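Local coordinates for Poly(A) RNA polymerase protein 2 (Saccharomyces cerevisiae, PDB 3NYB), which probably adds adenylate tails to RNA as the polymerase subunit of the TRAMP RNA surveillance complex, at residues 39-42 / 43-47; 89-92 / 93-97; 159-162 / 163-167; 26-29 / 30-34. The protein carries 1 engineered substitution. All blocks are in the same frame, centred on the assembly; numbering follows the deposited sequence.

Contact 1 (39-42 / 43-47); sequences IEIR and NQTIS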
ATOM      1  N   ILE A  39     -16.221  -9.726 -13.827  1.00 27.09           N
ATOM      2  CA  ILE A  39     -15.466 -10.943 -13.611  1.00 23.36           C
ATOM      3  C   ILE A  39     -15.618 -11.845 -14.828  1.00 31.25           C
ATOM      4  O   ILE A  39     -14.641 -12.437 -15.299  1.00 26.50           O
ATOM      5  CB  ILE A  39     -15.960 -11.707 -12.377  1.00 31.25           C
ATOM      6  CG1 ILE A  39     -15.743 -10.893 -11.094  1.00 28.97           C
ATOM      7  CG2 ILE A  39     -15.285 -13.053 -12.306  1.00 11.94           C
ATOM      8  CD1 ILE A  39     -14.309 -10.594 -10.798  1.00 25.61           C
ATOM      9  N   GLU A  40     -16.847 -11.952 -15.330  1.00 28.65           N
ATOM     10  CA  GLU A  40     -17.126 -12.828 -16.462  1.00 30.34           C
ATOM     11  C   GLU A  40     -16.209 -12.470 -17.612  1.00 32.54           C
ATOM     12  O   GLU A  40     -15.504 -13.329 -18.150  1.00 35.44           O
ATOM     13  CB  GLU A  40     -18.602 -12.744 -16.876  1.00 49.00           C
ATOM     14  CG  GLU A  40     -19.566 -13.468 -15.912  1.00 72.18           C
ATOM     15  CD  GLU A  40     -21.036 -13.048 -16.070  1.00 82.69           C
ATOM     16  OE1 GLU A  40     -21.353 -12.289 -17.018  1.00 87.82           O
ATOM     17  OE2 GLU A  40     -21.874 -13.479 -15.239  1.00 69.43           O
ATOM     18  N   ILE A  41     -16.197 -11.186 -17.962  1.00 16.57           N
ATOM     19  CA  ILE A  41     -15.365 -10.694 -19.043  1.00 22.33           C
ATOM     20  C   ILE A  41     -13.889 -10.998 -18.800  1.00 29.64           C
ATOM     21  O   ILE A  41     -13.185 -11.467 -19.690  1.00 29.49           O
ATOM     22  CB  ILE A  41     -15.533  -9.180 -19.221  1.00 27.15           C
ATOM     23  CG1 ILE A  41     -16.973  -8.862 -19.625  1.00 41.42           C
ATOM     24  CG2 ILE A  41     -14.576  -8.685 -20.276  1.00 20.73           C
ATOM     25  CD1 ILE A  41     -17.334  -7.402 -19.498  1.00 51.51           C
ATOM     26  N   ARG A  42     -13.423 -10.729 -17.587  1.00 24.72           N
ATOM     27  CA  ARG A  42     -12.029 -10.964 -17.269  1.00 19.06           C
ATOM     28  C   ARG A  42     -11.670 -12.423 -17.540  1.00 26.39           C
ATOM     29  O   ARG A  42     -10.654 -12.710 -18.165  1.00 34.48           O
ATOM     30  CB  ARG A  42     -11.737 -10.584 -15.824  1.00 19.05           C
ATOM     31  CG  ARG A  42     -10.359 -10.976 -15.356  1.00 33.61           C
ATOM     32  CD  ARG A  42     -10.158 -10.653 -13.878  1.00 36.49           C
ATOM     33  NE  ARG A  42     -10.581  -9.300 -13.525  1.00 35.52           N
ATOM     34  CZ  ARG A  42     -10.836  -8.914 -12.283  1.00 35.33           C
ATOM     35  NH1 ARG A  42     -10.715  -9.788 -11.289  1.00 34.97           N
ATOM     36  NH2 ARG A  42     -11.218  -7.668 -12.036  1.00 23.57           N
ATOM     37  N   ASN A  43     -12.512 -13.346 -17.102  1.00 13.02           N
ATOM     38  CA  ASN A  43     -12.245 -14.765 -17.349  1.00 28.60           C
ATOM     39  C   ASN A  43     -12.222 -15.114 -18.838  1.00 32.49           C
ATOM     40  O   ASN A  43     -11.351 -15.842 -19.290  1.00 37.73           O
ATOM     41  CB  ASN A  43     -13.223 -15.658 -16.577  1.00 22.08           C
ATOM     42  CG  ASN A  43     -12.992 -15.605 -15.076  1.00 40.32           C
ATOM     43  OD1 ASN A  43     -13.871 -15.937 -14.287  1.00 38.07           O
ATOM     44  ND2 ASN A  43     -11.800 -15.176 -14.678  1.00 50.81           N
ATOM     45  N   GLN A  44     -13.168 -14.575 -19.599  1.00 29.35           N
ATOM     46  CA  GLN A  44     -13.206 -14.812 -21.030  1.00 28.37           C
ATOM     47  C   GLN A  44     -11.915 -14.385 -21.684  1.00 37.74           C
ATOM     48  O   GLN A  44     -11.302 -15.154 -22.430  1.00 41.91           O
ATOM     49  CB  GLN A  44     -14.333 -14.023 -21.673  1.00 41.55           C
ATOM     50  CG  GLN A  44     -15.706 -14.350 -21.147  1.00 67.19           C
ATOM     51  CD  GLN A  44     -16.782 -13.566 -21.876  1.00 75.59           C
ATOM     52  OE1 GLN A  44     -16.528 -12.996 -22.945  1.00 76.02           O
ATOM     53  NE2 GLN A  44     -17.989 -13.527 -21.304  1.00 68.26           N
ATOM     54  N   THR A  45     -11.504 -13.147 -21.423  1.00 33.59           N
ATOM     55  CA  THR A  45     -10.329 -12.619 -22.105  1.00 39.55           C
ATOM     56  C   THR A  45      -9.081 -13.396 -21.708  1.00 38.75           C
ATOM     57  O   THR A  45      -8.273 -13.750 -22.564  1.00 43.08           O
ATOM     58  CB  THR A  45     -10.129 -11.106 -21.880  1.00 37.50           C
ATOM     59  OG1 THR A  45      -9.457 -10.893 -20.643  1.00 57.27           O
ATOM     60  CG2 THR A  45     -11.462 -10.387 -21.867  1.00 29.81           C
ATOM     61  N   ILE A  46      -8.936 -13.678 -20.417  1.00 32.89           N
ATOM     62  CA  ILE A  46      -7.822 -14.494 -19.951  1.00 27.84           C
ATOM     63  C   ILE A  46      -7.835 -15.836 -20.670  1.00 29.01           C
ATOM     64  O   ILE A  46      -6.807 -16.310 -21.143  1.00 43.19           O
ATOM     65  CB  ILE A  46      -7.876 -14.733 -18.430  1.00 33.14           C
ATOM     66  CG1 ILE A  46      -7.687 -13.417 -17.674  1.00 38.21           C
ATOM     67  CG2 ILE A  46      -6.801 -15.704 -18.006  1.00 31.12           C
ATOM     68  CD1 ILE A  46      -6.387 -12.748 -17.967  1.00 33.43           C
ATOM     69  N   SER A  47      -9.006 -16.450 -20.763  1.00 38.13           N
ATOM     70  CA  SER A  47      -9.106 -17.749 -21.409  1.00 31.89           C
ATOM     71  C   SER A  47      -8.763 -17.618 -22.887  1.00 30.75           C
ATOM     72  O   SER A  47      -8.079 -18.468 -23.449  1.00 31.38           O
ATOM     73  CB  SER A  47     -10.500 -18.349 -21.228  1.00 32.03           C
ATOM     74  OG  SER A  47     -10.488 -19.732 -21.533  1.00 59.06           O
TER
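R42 and I46 meet one helical turn apart, where the carbonyl oxygen of R42 accepts the amide N of I46 at 3.0 Å. T45 OG1 lies within weak bonding range of the same R42 O, at 3.3 Å, an i to i+3 approach. The arginine side chain leaves with CG anti to the backbone N (chi1 172°) and bends at chi3; its CG passes 4.3 Å from I46 CG1, and its NH2 reaches the hydroxyl of Y73 with a hydrogen bond. The amide-to-carbonyl bonds follow the i to i+4 rule of an alpha-helix, here helix 36-54 in the sequence range of the palm domain of this poly(A) polymerase family. N43 works one turn on from I39: its amide N donates to I39 O at 2.9 Å, and its side chain lies beside that of I39, the two pointing the same way, with OD1 3.8 Å from the methyl CG2. An asparagine suits this exposed place, where its polar amide can face solvent while its carbons lie by I39. I41 repeats the backbone bond, its oxygen receiving T45 N at 2.9 Å, nearly straight, but here the side chains cross at a slant and the branch methyls touch, I41 CG2 to T45 CG2 3.9 Å.

Contact 2 (89-92 / 93-97); sequences GKES and RNNLY
E91 and S92 hand their carbonyl oxygens to N95 and L96, and so lead the chain into helix 92-105. Before them G89 has a positive phi (54°), a backbone setting that favours glycine, and its oxygen accepts the amide N of S92 at 3.1 Å, which closes a turn. E91 carries most of the side-chain contact. With chi1 at -164° its CG stands opposite its own N, and the bend at chi2 folds the carboxylate back over the first turn, where OE2 lies 3.5 Å from N94 ND2 with the carboxylate and amide planes steeply inclined. The methylene CG of E91 also rests 3.3 Å from N95 ND2, while N95 N donates to E91 O at 3.1 Å. The amide of N95 has its own task, since ND2 bonds to the carbonyl of L87. Replacing N95 by a valine would probably leave L87 O without this donor and free the incoming loop to shift. S92 comes last: its oxygen receives L96 N at 3.0 Å, and its small side chain suits a buried place against P121 and F138, where L96 also packs. The chemistry is graded accordingly: the E91 carboxylate and N94 take the exposed side, N95 bridges to the incoming loop while its side chain touches W57 and F138, and S92 and L96 lie against P121 of strand 121-127.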
ATOM      1  N   GLY A  89      13.902 -19.406 -18.207  1.00 69.54           N
ATOM      2  CA  GLY A  89      15.346 -19.292 -18.242  1.00 70.12           C
ATOM      3  C   GLY A  89      15.820 -18.361 -19.342  1.00 86.41           C
ATOM      4  O   GLY A  89      15.223 -17.312 -19.583  1.00 95.19           O
ATOM      5  N   LYS A  90      16.892 -18.754 -20.022  1.00 98.98           N
ATOM      6  CA  LYS A  90      17.520 -17.907 -21.030  1.00103.59           C
ATOM      7  C   LYS A  90      16.743 -17.909 -22.345  1.00 93.31           C
ATOM      8  O   LYS A  90      16.955 -17.056 -23.216  1.00 93.26           O
ATOM      9  CB  LYS A  90      18.976 -18.327 -21.238  1.00114.85           C
ATOM     10  CG  LYS A  90      19.847 -18.036 -20.023  1.00122.88           C
ATOM     11  CD  LYS A  90      21.266 -18.548 -20.190  1.00134.51           C
ATOM     12  CE  LYS A  90      22.195 -17.905 -19.167  1.00140.70           C
ATOM     13  NZ  LYS A  90      21.687 -18.056 -17.774  1.00141.85           N
ATOM     14  N   GLU A  91      15.826 -18.859 -22.475  1.00 80.90           N
ATOM     15  CA  GLU A  91      14.934 -18.905 -23.624  1.00 71.13           C
ATOM     16  C   GLU A  91      13.737 -17.966 -23.406  1.00 62.72           C
ATOM     17  O   GLU A  91      12.937 -17.740 -24.323  1.00 56.24           O
ATOM     18  CB  GLU A  91      14.462 -20.344 -23.854  1.00 81.47           C
ATOM     19  CG  GLU A  91      13.842 -20.579 -25.223  1.00 91.62           C
ATOM     20  CD  GLU A  91      14.851 -20.480 -26.352  1.00 92.32           C
ATOM     21  OE1 GLU A  91      14.429 -20.525 -27.531  1.00 95.64           O
ATOM     22  OE2 GLU A  91      16.062 -20.357 -26.058  1.00 81.04           O
ATOM     23  N   SER A  92      13.633 -17.419 -22.193  1.00 59.46           N
ATOM     24  CA  SER A  92      12.562 -16.490 -21.851  1.00 61.72           C
ATOM     25  C   SER A  92      12.275 -15.417 -22.930  1.00 66.58           C
ATOM     26  O   SER A  92      11.117 -15.295 -23.351  1.00 68.64           O
ATOM     27  CB  SER A  92      12.844 -15.844 -20.497  1.00 59.44           C
ATOM     28  OG  SER A  92      12.278 -16.555 -19.432  1.00 63.36           O
ATOM     29  N   ARG A  93      13.307 -14.681 -23.356  1.00 62.57           N
ATOM     30  CA  ARG A  93      13.105 -13.553 -24.215  1.00 62.69           C
ATOM     31  C   ARG A  93      12.679 -14.016 -25.588  1.00 65.02           C
ATOM     32  O   ARG A  93      11.649 -13.531 -26.144  1.00 74.35           O
ATOM     33  CB  ARG A  93      14.355 -12.709 -24.333  1.00 68.03           C
ATOM     34  CG  ARG A  93      14.456 -11.735 -23.143  1.00 70.37           C
ATOM     35  CD  ARG A  93      15.674 -10.862 -23.214  1.00 80.45           C
ATOM     36  NE  ARG A  93      15.745  -9.948 -22.063  1.00 88.58           N
ATOM     37  CZ  ARG A  93      15.973 -10.350 -20.807  1.00 93.63           C
ATOM     38  NH1 ARG A  93      16.214 -11.624 -20.569  1.00102.29           N
ATOM     39  NH2 ARG A  93      15.969  -9.508 -19.780  1.00 83.69           N
ATOM     40  N   ASN A  94      13.537 -14.822 -26.218  1.00 53.23           N
ATOM     41  CA  ASN A  94      13.230 -15.366 -27.542  1.00 56.84           C
ATOM     42  C   ASN A  94      11.765 -15.805 -27.660  1.00 51.60           C
ATOM     43  O   ASN A  94      11.126 -15.572 -28.681  1.00 53.51           O
ATOM     44  CB  ASN A  94      14.114 -16.575 -27.767  1.00 73.02           C
ATOM     45  CG  ASN A  94      15.603 -16.215 -27.843  1.00 63.28           C
ATOM     46  OD1 ASN A  94      16.024 -15.067 -28.146  1.00 53.39           O
ATOM     47  ND2 ASN A  94      16.414 -17.217 -27.599  1.00 63.31           N
ATOM     48  N   ASN A  95      11.227 -16.397 -26.587  1.00 40.73           N
ATOM     49  CA  ASN A  95       9.836 -16.906 -26.554  1.00 32.59           C
ATOM     50  C   ASN A  95       8.829 -15.772 -26.391  1.00 37.30           C
ATOM     51  O   ASN A  95       7.717 -15.843 -26.906  1.00 43.42           O
ATOM     52  CB  ASN A  95       9.653 -17.961 -25.443  1.00 28.57           C
ATOM     53  CG  ASN A  95      10.290 -19.317 -25.817  1.00 47.25           C
ATOM     54  OD1 ASN A  95      10.518 -19.603 -27.006  1.00 49.47           O
ATOM     55  ND2 ASN A  95      10.549 -20.153 -24.822  1.00 53.84           N
ATOM     56  N   LEU A  96       9.210 -14.731 -25.653  1.00 30.31           N
ATOM     57  CA  LEU A  96       8.352 -13.559 -25.557  1.00 41.28           C
ATOM     58  C   LEU A  96       8.230 -12.866 -26.927  1.00 48.02           C
ATOM     59  O   LEU A  96       7.134 -12.454 -27.316  1.00 38.76           O
ATOM     60  CB  LEU A  96       8.824 -12.583 -24.473  1.00 42.77           C
ATOM     61  CG  LEU A  96       8.673 -12.971 -22.991  1.00 46.64           C
ATOM     62  CD1 LEU A  96       9.604 -12.160 -22.087  1.00 40.67           C
ATOM     63  CD2 LEU A  96       7.240 -12.835 -22.499  1.00 33.07           C
ATOM     64  N   TYR A  97       9.339 -12.739 -27.657  1.00 44.98           N
ATOM     65  CA  TYR A  97       9.289 -12.129 -28.986  1.00 46.69           C
ATOM     66  C   TYR A  97       8.281 -12.865 -29.868  1.00 45.12           C
ATOM     67  O   TYR A  97       7.537 -12.244 -30.632  1.00 40.41           O
ATOM     68  CB  TYR A  97      10.669 -12.109 -29.652  1.00 39.34           C
ATOM     69  CG  TYR A  97      11.759 -11.492 -28.805  1.00 43.81           C
ATOM     70  CD1 TYR A  97      13.027 -12.069 -28.738  1.00 42.01           C
ATOM     71  CD2 TYR A  97      11.518 -10.345 -28.055  1.00 30.83           C
ATOM     72  CE1 TYR A  97      14.027 -11.514 -27.963  1.00 42.20           C
ATOM     73  CE2 TYR A  97      12.513  -9.782 -27.276  1.00 35.06           C
ATOM     74  CZ  TYR A  97      13.767 -10.369 -27.234  1.00 46.60           C
ATOM     75  OH  TYR A  97      14.756  -9.810 -26.454  1.00 46.02           O
TER

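Contact 3 (159-162 / 163-167); sequences GLRE and LVLIV
L160 and V164 cross obliquely one turn apart, the methyl CD1 of the leucine 3.8 Å from CG2 of the valine. The leucine swings CG away from its backbone N (chi1 -172°), and V164 presents the branch that lies beside its own N, so two branched side chains share one flank of the helix and both pack on V193 of helix 186-198. G159, at the N-cap position, starts the turn: its phi of 108° would jam any CB against the preceding carbonyl, hence the glycine, and its oxygen accepts L163 N at 3.1 Å. This opening belongs to helix 160-173, whose first turns are mostly buried among helices 17-31, 186-198 and 214-228. R161 runs its chain fully extended from CG to NE, which lays the guanidinium beside L165; CD1 of L165 sits 3.7 Å above one face of that group, offset toward its rim. The polar edge is used as well, NE bonding to the carbonyl of D71 and NH2 to the hydroxyl of S33, so an arginine here combines an apolar flat face with donors for the loops. E162 bends at chi2 and touches L214, while its oxygen receives I166 N at 3.2 Å. L163 packs on L197 and L217.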
ATOM      1  N   GLY A 159      -8.472  -5.259   7.819  1.00 53.33           N
ATOM      2  CA  GLY A 159      -8.199  -3.889   7.440  1.00 39.86           C
ATOM      3  C   GLY A 159      -7.071  -3.777   6.441  1.00 38.22           C
ATOM      4  O   GLY A 159      -6.909  -2.747   5.775  1.00 41.35           O
ATOM      5  N   LEU A 160      -6.289  -4.843   6.326  1.00 34.00           N
ATOM      6  CA  LEU A 160      -5.123  -4.824   5.451  1.00 42.77           C
ATOM      7  C   LEU A 160      -5.466  -4.443   3.997  1.00 47.37           C
ATOM      8  O   LEU A 160      -4.897  -3.499   3.449  1.00 38.77           O
ATOM      9  CB  LEU A 160      -4.398  -6.164   5.505  1.00 37.50           C
ATOM     10  CG  LEU A 160      -3.059  -6.159   4.777  1.00 42.12           C
ATOM     11  CD1 LEU A 160      -2.207  -4.955   5.200  1.00 34.18           C
ATOM     12  CD2 LEU A 160      -2.321  -7.464   4.993  1.00 44.05           C
ATOM     13  N   ARG A 161      -6.399  -5.169   3.385  1.00 36.82           N
ATOM     14  CA  ARG A 161      -6.811  -4.873   2.022  1.00 29.90           C
ATOM     15  C   ARG A 161      -7.262  -3.413   1.830  1.00 40.02           C
ATOM     16  O   ARG A 161      -6.818  -2.738   0.899  1.00 39.59           O
ATOM     17  CB  ARG A 161      -7.915  -5.841   1.572  1.00 29.96           C
ATOM     18  CG  ARG A 161      -8.501  -5.511   0.201  1.00 26.49           C
ATOM     19  CD  ARG A 161      -9.351  -6.627  -0.393  1.00 27.69           C
ATOM     20  NE  ARG A 161      -9.983  -6.197  -1.642  1.00 35.38           N
ATOM     21  CZ  ARG A 161     -11.192  -5.648  -1.737  1.00 31.99           C
ATOM     22  NH1 ARG A 161     -11.941  -5.459  -0.665  1.00 22.14           N
ATOM     23  NH2 ARG A 161     -11.661  -5.289  -2.919  1.00 37.21           N
ATOM     24  N   GLU A 162      -8.136  -2.928   2.706  1.00 40.30           N
ATOM     25  CA  GLU A 162      -8.707  -1.588   2.560  1.00 32.35           C
ATOM     26  C   GLU A 162      -7.645  -0.509   2.608  1.00 33.88           C
ATOM     27  O   GLU A 162      -7.627   0.388   1.771  1.00 35.01           O
ATOM     28  CB  GLU A 162      -9.728  -1.303   3.662  1.00 35.53           C
ATOM     29  CG  GLU A 162     -11.028  -2.074   3.551  1.00 34.99           C
ATOM     30  CD  GLU A 162     -10.866  -3.553   3.839  1.00 45.70           C
ATOM     31  OE1 GLU A 162     -11.813  -4.304   3.523  1.00 50.61           O
ATOM     32  OE2 GLU A 162      -9.800  -3.968   4.366  1.00 48.92           O
ATOM     33  N   LEU A 163      -6.764  -0.581   3.601  1.00 35.60           N
ATOM     34  CA  LEU A 163      -5.731   0.431   3.718  1.00 37.56           C
ATOM     35  C   LEU A 163      -4.746   0.337   2.559  1.00 36.76           C
ATOM     36  O   LEU A 163      -4.290   1.354   2.045  1.00 31.49           O
ATOM     37  CB  LEU A 163      -5.024   0.359   5.073  1.00 37.03           C
ATOM     38  CG  LEU A 163      -5.926   0.799   6.225  1.00 41.32           C
ATOM     39  CD1 LEU A 163      -5.117   1.077   7.474  1.00 43.60           C
ATOM     40  CD2 LEU A 163      -6.706   2.032   5.820  1.00 41.25           C
ATOM     41  N   VAL A 164      -4.437  -0.879   2.127  1.00 28.46           N
ATOM     42  CA  VAL A 164      -3.542  -1.052   0.990  1.00 18.25           C
ATOM     43  C   VAL A 164      -4.118  -0.413  -0.273  1.00 30.14           C
ATOM     44  O   VAL A 164      -3.413   0.296  -1.001  1.00 28.41           O
ATOM     45  CB  VAL A 164      -3.209  -2.527   0.743  1.00 19.36           C
ATOM     46  CG1 VAL A 164      -2.486  -2.686  -0.570  1.00 18.73           C
ATOM     47  CG2 VAL A 164      -2.346  -3.060   1.882  1.00 20.47           C
ATOM     48  N   LEU A 165      -5.405  -0.636  -0.525  1.00 30.95           N
ATOM     49  CA  LEU A 165      -6.026  -0.032  -1.696  1.00 23.19           C
ATOM     50  C   LEU A 165      -5.931   1.496  -1.651  1.00 23.38           C
ATOM     51  O   LEU A 165      -5.555   2.124  -2.629  1.00 28.70           O
ATOM     52  CB  LEU A 165      -7.466  -0.503  -1.858  1.00 31.25           C
ATOM     53  CG  LEU A 165      -7.575  -1.961  -2.304  1.00 37.05           C
ATOM     54  CD1 LEU A 165      -9.034  -2.425  -2.316  1.00 35.35           C
ATOM     55  CD2 LEU A 165      -6.916  -2.149  -3.665  1.00 18.46           C
ATOM     56  N   ILE A 166      -6.244   2.087  -0.506  1.00 29.90           N
ATOM     57  CA  ILE A 166      -6.155   3.538  -0.365  1.00 31.63           C
ATOM     58  C   ILE A 166      -4.741   4.054  -0.604  1.00 36.27           C
ATOM     59  O   ILE A 166      -4.522   4.952  -1.418  1.00 31.00           O
ATOM     60  CB  ILE A 166      -6.611   3.988   1.017  1.00 33.00           C
ATOM     61  CG1 ILE A 166      -8.014   3.465   1.300  1.00 28.87           C
ATOM     62  CG2 ILE A 166      -6.602   5.494   1.098  1.00 41.51           C
ATOM     63  CD1 ILE A 166      -9.058   4.019   0.376  1.00 23.17           C
ATOM     64  N   VAL A 167      -3.783   3.477   0.113  1.00 34.80           N
ATOM     65  CA  VAL A 167      -2.386   3.853  -0.035  1.00 26.25           C
ATOM     66  C   VAL A 167      -1.908   3.614  -1.468  1.00 35.58           C
ATOM     67  O   VAL A 167      -1.076   4.361  -1.994  1.00 37.02           O
ATOM     68  CB  VAL A 167      -1.499   3.053   0.932  1.00 28.11           C
ATOM     69  CG1 VAL A 167      -0.077   3.587   0.919  1.00 24.92           C
ATOM     70  CG2 VAL A 167      -2.054   3.119   2.330  1.00 28.59           C
TER

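Contact 4 (26-29 / 30-34); sequences KDFV and AYISP
The amides of A30, Y31 and I32 bond back to the oxygens of K26, D27 and F28, Y31 N lying 2.8 Å from D27 O, as the last turn of helix 17-31 runs over into the loop, with A30 N standing well above the plane of the K26 carbonyl. The main side-chain contact is F28 with I32. Because CG of F28 is anti to its backbone N (chi1 177°), the ring leans outward and toward the C-terminal end, and the methyl CG2 of I32 comes down over its face in a CH-pi contact, 3.6 Å from the ring centroid and 16° off the normal. I32 CD1 adds a touch at CE2 of F28, 3.7 Å away. A beta-branched isoleucine fits, since one branch covers the ring while the other reaches its rim. W5 meets the F28 ring edge-to-face. Cutting the phenylalanine down to a serine would probably leave the I32 methyl and the W5 ring without their aromatic partner. A30 keeps a small methyl on the exposed side, near K26 O. Facing the core, F28 packs on I166, and V29 and I32 on L165, all of helix 160-173, while P34 packs against I39 and R42 of helix 36-54.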
ATOM      1  N   LYS A  26     -14.696   2.565   2.970  1.00 32.44           N
ATOM      2  CA  LYS A  26     -15.469   1.400   2.557  1.00 27.72           C
ATOM      3  C   LYS A  26     -16.259   1.647   1.271  1.00 35.36           C
ATOM      4  O   LYS A  26     -16.493   0.729   0.477  1.00 23.03           O
ATOM      5  CB  LYS A  26     -16.430   0.965   3.662  1.00 24.60           C
ATOM      6  CG  LYS A  26     -15.776   0.241   4.828  1.00 31.42           C
ATOM      7  CD  LYS A  26     -16.817  -0.193   5.845  1.00 28.94           C
ATOM      8  CE  LYS A  26     -16.297  -0.066   7.288  1.00 46.84           C
ATOM      9  NZ  LYS A  26     -15.882  -1.355   7.904  1.00 49.39           N
ATOM     10  N   ASP A  27     -16.682   2.885   1.059  1.00 34.16           N
ATOM     11  CA  ASP A  27     -17.455   3.190  -0.139  1.00 37.01           C
ATOM     12  C   ASP A  27     -16.573   3.110  -1.373  1.00 37.82           C
ATOM     13  O   ASP A  27     -16.913   2.440  -2.357  1.00 35.59           O
ATOM     14  CB  ASP A  27     -18.116   4.554  -0.015  1.00 31.39           C
ATOM     15  CG  ASP A  27     -19.213   4.564   1.033  1.00 46.71           C
ATOM     16  OD1 ASP A  27     -19.709   3.459   1.365  1.00 44.82           O
ATOM     17  OD2 ASP A  27     -19.579   5.662   1.518  1.00 43.09           O
ATOM     18  N   PHE A  28     -15.429   3.782  -1.294  1.00 32.53           N
ATOM     19  CA  PHE A  28     -14.417   3.748  -2.336  1.00 36.10           C
ATOM     20  C   PHE A  28     -13.992   2.321  -2.674  1.00 39.16           C
ATOM     21  O   PHE A  28     -14.021   1.920  -3.838  1.00 34.02           O
ATOM     22  CB  PHE A  28     -13.182   4.562  -1.920  1.00 32.39           C
ATOM     23  CG  PHE A  28     -12.066   4.519  -2.929  1.00 36.81           C
ATOM     24  CD1 PHE A  28     -12.092   5.331  -4.049  1.00 34.27           C
ATOM     25  CD2 PHE A  28     -11.002   3.655  -2.768  1.00 35.01           C
ATOM     26  CE1 PHE A  28     -11.077   5.283  -4.975  1.00 28.84           C
ATOM     27  CE2 PHE A  28      -9.981   3.607  -3.696  1.00 24.89           C
ATOM     28  CZ  PHE A  28     -10.018   4.417  -4.796  1.00 21.98           C
ATOM     29  N   VAL A  29     -13.588   1.569  -1.654  1.00 29.33           N
ATOM     30  CA  VAL A  29     -13.149   0.188  -1.830  1.00 33.12           C
ATOM     31  C   VAL A  29     -14.204  -0.659  -2.528  1.00 30.54           C
ATOM     32  O   VAL A  29     -13.880  -1.483  -3.374  1.00 37.80           O
ATOM     33  CB  VAL A  29     -12.773  -0.483  -0.485  1.00 34.43           C
ATOM     34  CG1 VAL A  29     -12.437  -1.969  -0.685  1.00 29.78           C
ATOM     35  CG2 VAL A  29     -11.611   0.237   0.149  1.00 35.37           C
ATOM     36  N   ALA A  30     -15.465  -0.467  -2.174  1.00 30.36           N
ATOM     37  CA  ALA A  30     -16.518  -1.240  -2.817  1.00 35.98           C
ATOM     38  C   ALA A  30     -16.703  -0.758  -4.248  1.00 37.73           C
ATOM     39  O   ALA A  30     -16.922  -1.558  -5.165  1.00 33.33           O
ATOM     40  CB  ALA A  30     -17.832  -1.154  -2.030  1.00 12.94           C
ATOM     41  N   TYR A  31     -16.594   0.553  -4.440  1.00 22.30           N
ATOM     42  CA  TYR A  31     -16.719   1.114  -5.776  1.00 26.54           C
ATOM     43  C   TYR A  31     -15.613   0.608  -6.725  1.00 28.89           C
ATOM     44  O   TYR A  31     -15.853   0.396  -7.923  1.00 26.15           O
ATOM     45  CB  TYR A  31     -16.735   2.640  -5.709  1.00 24.58           C
ATOM     46  CG  TYR A  31     -16.796   3.297  -7.058  1.00 24.71           C
ATOM     47  CD1 TYR A  31     -18.017   3.473  -7.711  1.00 33.61           C
ATOM     48  CD2 TYR A  31     -15.639   3.730  -7.694  1.00 24.08           C
ATOM     49  CE1 TYR A  31     -18.090   4.080  -8.955  1.00 23.94           C
ATOM     50  CE2 TYR A  31     -15.701   4.338  -8.955  1.00 25.51           C
ATOM     51  CZ  TYR A  31     -16.931   4.512  -9.568  1.00 27.24           C
ATOM     52  OH  TYR A  31     -17.005   5.094 -10.804  1.00 38.57           O
ATOM     53  N   ILE A  32     -14.408   0.409  -6.188  1.00 28.39           N
ATOM     54  CA  ILE A  32     -13.278  -0.060  -6.989  1.00 28.06           C
ATOM     55  C   ILE A  32     -13.263  -1.594  -7.026  1.00 27.93           C
ATOM     56  O   ILE A  32     -12.365  -2.211  -7.580  1.00 25.93           O
ATOM     57  CB  ILE A  32     -11.938   0.461  -6.435  1.00 18.66           C
ATOM     58  CG1 ILE A  32     -11.612  -0.218  -5.103  1.00 44.02           C
ATOM     59  CG2 ILE A  32     -11.978   1.973  -6.278  1.00 44.54           C
ATOM     60  CD1 ILE A  32     -10.209   0.053  -4.607  1.00 47.39           C
ATOM     61  N   SER A  33     -14.281  -2.206  -6.439  1.00 30.43           N
ATOM     62  CA  SER A  33     -14.334  -3.661  -6.346  1.00 33.10           C
ATOM     63  C   SER A  33     -15.224  -4.210  -7.488  1.00 29.51           C
ATOM     64  O   SER A  33     -16.174  -3.553  -7.909  1.00 31.20           O
ATOM     65  CB  SER A  33     -14.829  -4.092  -4.965  1.00 17.51           C
ATOM     66  OG  SER A  33     -13.934  -3.675  -3.948  1.00 44.22           O
ATOM     67  N   PRO A  34     -14.894  -5.400  -8.022  1.00 34.33           N
ATOM     68  CA  PRO A  34     -15.471  -5.834  -9.307  1.00 29.22           C
ATOM     69  C   PRO A  34     -16.911  -6.305  -9.224  1.00 32.53           C
ATOM     70  O   PRO A  34     -17.400  -6.658  -8.153  1.00 37.49           O
ATOM     71  CB  PRO A  34     -14.580  -7.015  -9.702  1.00 16.47           C
ATOM     72  CG  PRO A  34     -14.138  -7.570  -8.397  1.00 19.75           C
ATOM     73  CD  PRO A  34     -13.852  -6.336  -7.563  1.00 31.83           C
TER

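Overall arrangement
Along the chain the order is contact 4, contact 1, contact 2, contact 3, each within one local stretch. Contacts 4 and 1 lie on the successive helices 17-31 and 36-54, with centres about 20 Å apart, and touch through P34. Contact 3, on helix 160-173, is only about 11 Å from contact 4 between centres and meets it by apolar packing and a probable hydrogen bond, so residues far apart in sequence are brought together. Contact 2 stands apart: its helix 92-105 packs on strand 121-127 of the five-stranded mixed sheet, about 36 Å from contact 3 between centres. Helix 17-31 and the residues just after it thus touch both helix 36-54 and helix 160-173, which probably helps hold the palm-range sequence against the helices that follow.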